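Local coordinates for ABC transporter substrate-binding protein (Staphylococcus aureus subsp. aureus NCTC 8325, PDB 3UN6), which binds zinc and probably serves as the substrate-binding component of an ABC-type importer, although its physiological ligand is not established, at residues T148-L151 against L152-L156; K161-P164 against G165-S168. All coordinates share one frame; numbering follows the deposited sequence.

Contact 1 (T148-L151 against L152-L156)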
loop_
_atom_site.group_PDB
_atom_site.type_symbol
_atom_site.label_atom_id
_atom_site.label_comp_id
_atom_site.label_asym_id
_atom_site.label_seq_id
_atom_site.Cartn_x
_atom_site.Cartn_y
_atom_site.Cartn_z
ATOM N N THR A 148 7.496 -0.657 2.602
ATOM C CA THR A 148 8.263 -0.038 1.523
ATOM C C THR A 148 8.688 1.386 1.940
ATOM O O THR A 148 9.671 1.915 1.467
ATOM C CB THR A 148 7.411 -0.020 0.246
ATOM O OG1 THR A 148 7.231 -1.366 -0.188
ATOM C CG2 THR A 148 8.055 0.815 -0.921
ATOM N N HIS A 149 7.927 1.978 2.845
ATOM C CA HIS A 149 8.208 3.316 3.372
ATOM C C HIS A 149 9.527 3.337 4.108
ATOM O O HIS A 149 10.333 4.238 3.887
ATOM C CB HIS A 149 7.039 3.751 4.252
ATOM C CG HIS A 149 5.731 3.582 3.567
ATOM N ND1 HIS A 149 4.967 2.437 3.706
ATOM C CD2 HIS A 149 5.107 4.348 2.640
ATOM C CE1 HIS A 149 3.902 2.537 2.932
ATOM N NE2 HIS A 149 3.959 3.687 2.279
ATOM N N TYR A 150 9.766 2.343 4.969
ATOM C CA TYR A 150 11.064 2.199 5.638
ATOM C C TYR A 150 12.187 2.082 4.585
ATOM O O TYR A 150 13.230 2.715 4.708
ATOM C CB TYR A 150 11.092 0.948 6.528
ATOM C CG TYR A 150 12.464 0.585 7.066
ATOM C CD1 TYR A 150 13.225 -0.434 6.498
ATOM C CD2 TYR A 150 13.020 1.299 8.129
ATOM C CE1 TYR A 150 14.489 -0.751 7.007
ATOM C CE2 TYR A 150 14.247 0.991 8.627
ATOM C CZ TYR A 150 14.986 -0.025 8.070
ATOM O OH TYR A 150 16.213 -0.287 8.609
ATOM N N LEU A 151 11.963 1.267 3.568
ATOM C CA LEU A 151 12.962 1.065 2.522
ATOM C C LEU A 151 13.225 2.338 1.725
ATOM O O LEU A 151 14.362 2.647 1.406
ATOM C CB LEU A 151 12.535 -0.068 1.568
ATOM C CG LEU A 151 12.283 -1.413 2.268
ATOM C CD1 LEU A 151 11.747 -2.446 1.256
ATOM C CD2 LEU A 151 13.538 -1.933 2.975
ATOM N N LEU A 152 12.167 3.071 1.399
ATOM C CA LEU A 152 12.303 4.320 0.650
ATOM C C LEU A 152 13.140 5.318 1.433
ATOM O O LEU A 152 14.048 5.971 0.886
ATOM C CB LEU A 152 10.925 4.917 0.340
ATOM C CG LEU A 152 10.104 4.289 -0.787
ATOM C CD1 LEU A 152 8.637 4.729 -0.709
ATOM C CD2 LEU A 152 10.720 4.643 -2.143
ATOM N N LEU A 153 12.853 5.416 2.728
ATOM C CA LEU A 153 13.564 6.350 3.575
ATOM C C LEU A 153 15.024 5.993 3.737
ATOM O O LEU A 153 15.878 6.877 3.705
ATOM C CB LEU A 153 12.859 6.508 4.916
ATOM C CG LEU A 153 11.639 7.429 4.939
ATOM C CD1 LEU A 153 10.835 7.174 6.286
ATOM C CD2 LEU A 153 12.077 8.864 4.828
ATOM N N GLU A 154 15.317 4.704 3.888
ATOM C CA GLU A 154 16.695 4.258 3.993
ATOM C C GLU A 154 17.457 4.480 2.693
ATOM O O GLU A 154 18.661 4.748 2.704
ATOM C CB GLU A 154 16.756 2.781 4.405
ATOM C CG GLU A 154 16.533 2.587 5.868
ATOM C CD GLU A 154 17.667 3.136 6.679
ATOM O OE1 GLU A 154 18.744 2.508 6.683
ATOM O OE2 GLU A 154 17.493 4.176 7.339
ATOM N N GLU A 155 16.775 4.329 1.571
ATOM C CA GLU A 155 17.426 4.563 0.294
ATOM C C GLU A 155 17.686 6.058 0.128
ATOM O O GLU A 155 18.734 6.454 -0.399
ATOM C CB GLU A 155 16.597 4.020 -0.856
ATOM C CG GLU A 155 17.240 4.219 -2.239
ATOM C CD GLU A 155 18.645 3.648 -2.327
ATOM O OE1 GLU A 155 18.885 2.576 -1.730
ATOM O OE2 GLU A 155 19.510 4.284 -2.988
ATOM N N LEU A 156 16.756 6.885 0.611
ATOM C CA LEU A 156 16.915 8.326 0.528
ATOM C C LEU A 156 18.055 8.730 1.446
ATOM O O LEU A 156 18.854 9.578 1.101
ATOM C CB LEU A 156 15.605 9.079 0.876
ATOM C CG LEU A 156 15.741 10.606 1.019
ATOM C CD1 LEU A 156 16.233 11.232 -0.267
ATOM C CD2 LEU A 156 14.448 11.264 1.445
#
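Tyr150 and Glu154, one turn apart on the helix of a beta-alpha-beta unit (strand 138-142, helix 148-159, strand 167-171), make the main side-chain contact within residues 148-156. CG of Glu154 lies over one face of the tyrosine ring, 4.0 Å from the ring centroid and displaced toward the rim at the phenol end, so that Tyr150 CZ is its nearest ring atom at 3.8 Å. This is a CH-pi contact. Tyr150 reaches it because its CG stands anti to the backbone N (chi1 170°), which swings the ring toward the following turn. The glutamate chain bends at chi2, and its carboxylate lies nearly parallel to the phenol ring, the planes 12° apart. The carboxylate is gripped from outside the contact: OE1 forms a salt bridge with Arg157 and OE2 a hydrogen bond with Tyr169, whose ring also meets Tyr150 edge-to-face. Together these partners should fix the rotation of the acid and favour its charged form.

Thr148 and Leu152 meet more loosely, methyl against isobutyl group, CG2 of Thr148 standing 4.0 Å from CD1 of Leu152. Thr148 OG1 is hydrogen-bonded to Tyr219 O and Glu95 OE2. His149 NE2 is hydrogen-bonded to Asn118, and the nearest atoms of the His149 side chain lie about 4 Å from a bound zinc ion and from the side chain of Cys220, a zinc ligand; the helix therefore begins beside the metal site. Leu153 packs against Phe140, Ile142 and Ile120 of the sheet. Four i to i+4 backbone hydrogen bonds carry the helix across the junction, from Leu152 N to Thr148 O at 2.8 Å through to Glu155 N and Leu151 O at 2.9 Å.

Contact 2 (K161-P164 against G165-S168)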
loop_
_atom_site.group_PDB
_atom_site.type_symbol
_atom_site.label_atom_id
_atom_site.label_comp_id
_atom_site.label_asym_id
_atom_site.label_seq_id
_atom_site.Cartn_x
_atom_site.Cartn_y
_atom_site.Cartn_z
ATOM N N LYS A 161 23.708 10.599 1.407
ATOM C CA LYS A 161 24.985 10.303 2.067
ATOM C C LYS A 161 24.966 10.562 3.585
ATOM O O LYS A 161 25.946 10.998 4.153
ATOM C CB LYS A 161 26.137 11.066 1.392
ATOM C CG LYS A 161 26.310 10.756 -0.088
ATOM C CD LYS A 161 27.552 11.418 -0.664
ATOM C CE LYS A 161 27.765 11.051 -2.132
ATOM N NZ LYS A 161 29.029 11.669 -2.724
ATOM N N ILE A 162 23.833 10.284 4.222
ATOM C CA ILE A 162 23.665 10.437 5.676
ATOM C C ILE A 162 24.032 9.084 6.338
ATOM O O ILE A 162 23.745 8.019 5.796
ATOM C CB ILE A 162 22.229 10.913 5.991
ATOM C CG1 ILE A 162 22.009 12.337 5.450
ATOM C CG2 ILE A 162 21.902 10.848 7.487
ATOM C CD1 ILE A 162 22.810 13.378 6.112
ATOM N N LYS A 163 24.709 9.131 7.480
ATOM C CA LYS A 163 25.163 7.906 8.153
ATOM C C LYS A 163 24.015 7.039 8.669
ATOM O O LYS A 163 22.972 7.555 9.094
ATOM C CB LYS A 163 26.154 8.220 9.292
ATOM C CG LYS A 163 25.554 8.956 10.479
ATOM C CD LYS A 163 26.644 9.506 11.408
ATOM C CE LYS A 163 26.025 10.200 12.605
ATOM N NZ LYS A 163 27.082 10.839 13.453
ATOM N N PRO A 164 24.212 5.708 8.621
ATOM C CA PRO A 164 23.241 4.753 9.113
ATOM C C PRO A 164 22.927 5.062 10.562
ATOM O O PRO A 164 23.826 5.413 11.331
ATOM C CB PRO A 164 23.963 3.406 9.007
ATOM C CG PRO A 164 25.146 3.631 8.190
ATOM C CD PRO A 164 25.461 5.068 8.177
ATOM N N GLY A 165 21.660 4.952 10.926
ATOM C CA GLY A 165 21.228 5.257 12.283
ATOM C C GLY A 165 20.976 6.734 12.517
ATOM O O GLY A 165 20.562 7.112 13.607
ATOM N N HIS A 166 21.221 7.595 11.529
ATOM C CA HIS A 166 20.973 9.033 11.761
ATOM C C HIS A 166 19.509 9.387 11.431
ATOM O O HIS A 166 19.063 10.504 11.669
ATOM C CB HIS A 166 21.990 9.925 11.050
ATOM C CG HIS A 166 22.248 11.226 11.758
ATOM N ND1 HIS A 166 21.953 12.457 11.206
ATOM C CD2 HIS A 166 22.754 11.481 12.989
ATOM C CE1 HIS A 166 22.278 13.413 12.059
ATOM N NE2 HIS A 166 22.761 12.848 13.151
ATOM N N PHE A 167 18.792 8.424 10.858
ATOM C CA PHE A 167 17.341 8.490 10.664
ATOM C C PHE A 167 16.809 7.447 11.660
ATOM O O PHE A 167 17.276 6.311 11.668
ATOM C CB PHE A 167 16.943 8.074 9.266
ATOM C CG PHE A 167 17.067 9.146 8.216
ATOM C CD1 PHE A 167 17.866 10.261 8.386
ATOM C CD2 PHE A 167 16.462 8.951 6.975
ATOM C CE1 PHE A 167 17.986 11.207 7.381
ATOM C CE2 PHE A 167 16.591 9.889 5.966
ATOM C CZ PHE A 167 17.354 11.020 6.179
ATOM N N SER A 168 15.859 7.854 12.498
ATOM C CA SER A 168 15.252 6.978 13.488
ATOM C C SER A 168 13.800 6.830 13.072
ATOM O O SER A 168 13.164 7.808 12.687
ATOM C CB SER A 168 15.354 7.591 14.879
ATOM O OG SER A 168 14.828 6.711 15.853
#
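A type II beta turn from Lys163 to His166 brings the chain into strand 167-171 after the end of helix 148-159. Its closing bond runs from His166 N to Lys163 O, 3.0 Å long and somewhat bent, with an N-H...O angle of 146°. Pro164 and Gly165 hold the two central positions. Gly165 has a positive phi of 84°, as is usual for the third position of a type II turn.

On one flank of the turn the lysine chain passes obliquely across the histidine side chain: Lys163 CE comes within 3.5 Å of His166 CD2, while CG rests 3.7 Å from His166 CB. The placing of Lys163 CG between backbone N and carbonyl carbon (chi1 67°), followed by an extended chain, carries CE to the ring. Ile162 supplies the apolar contact through its CG2 methyl, which touches His166 CB at 3.7 Å, lies at the edge of the imidazole and reaches Phe167 CE1 at 3.9 Å. His166 NE2 is hydrogen-bonded to Gly135 O, and the ring meets that of Tyr138 at about a right angle.

Lys161, with positive phi, ends the preceding helix in a Schellman motif, and Arg157 NH1, from the last turn of that helix, reaches forward to a hydrogen bond with Ile162 O. Helix end, proline-glycine turn and strand start together form the alpha-to-beta connection of a beta-alpha-beta unit.

From the N terminus the chain meets contact 1 first, in helix 148-159 just after strand 138-142, and then contact 2, where the loop leaving that helix turns into strand 167-171. Both are local and stand in series, neither nested nor crossed. Contact 1 closes successive helical turns; contact 2 closes the tight turn before the strand. Their centres are about 12 Å apart, and they touch where Leu153 O packs 3.8 Å from Phe167 CE2. Arg157 bridges them, with a salt bridge to the acid of contact 1 and a hydrogen bond to the loop of contact 2. Thus the unit runs from the zinc site at one end to the outlying turn at the other.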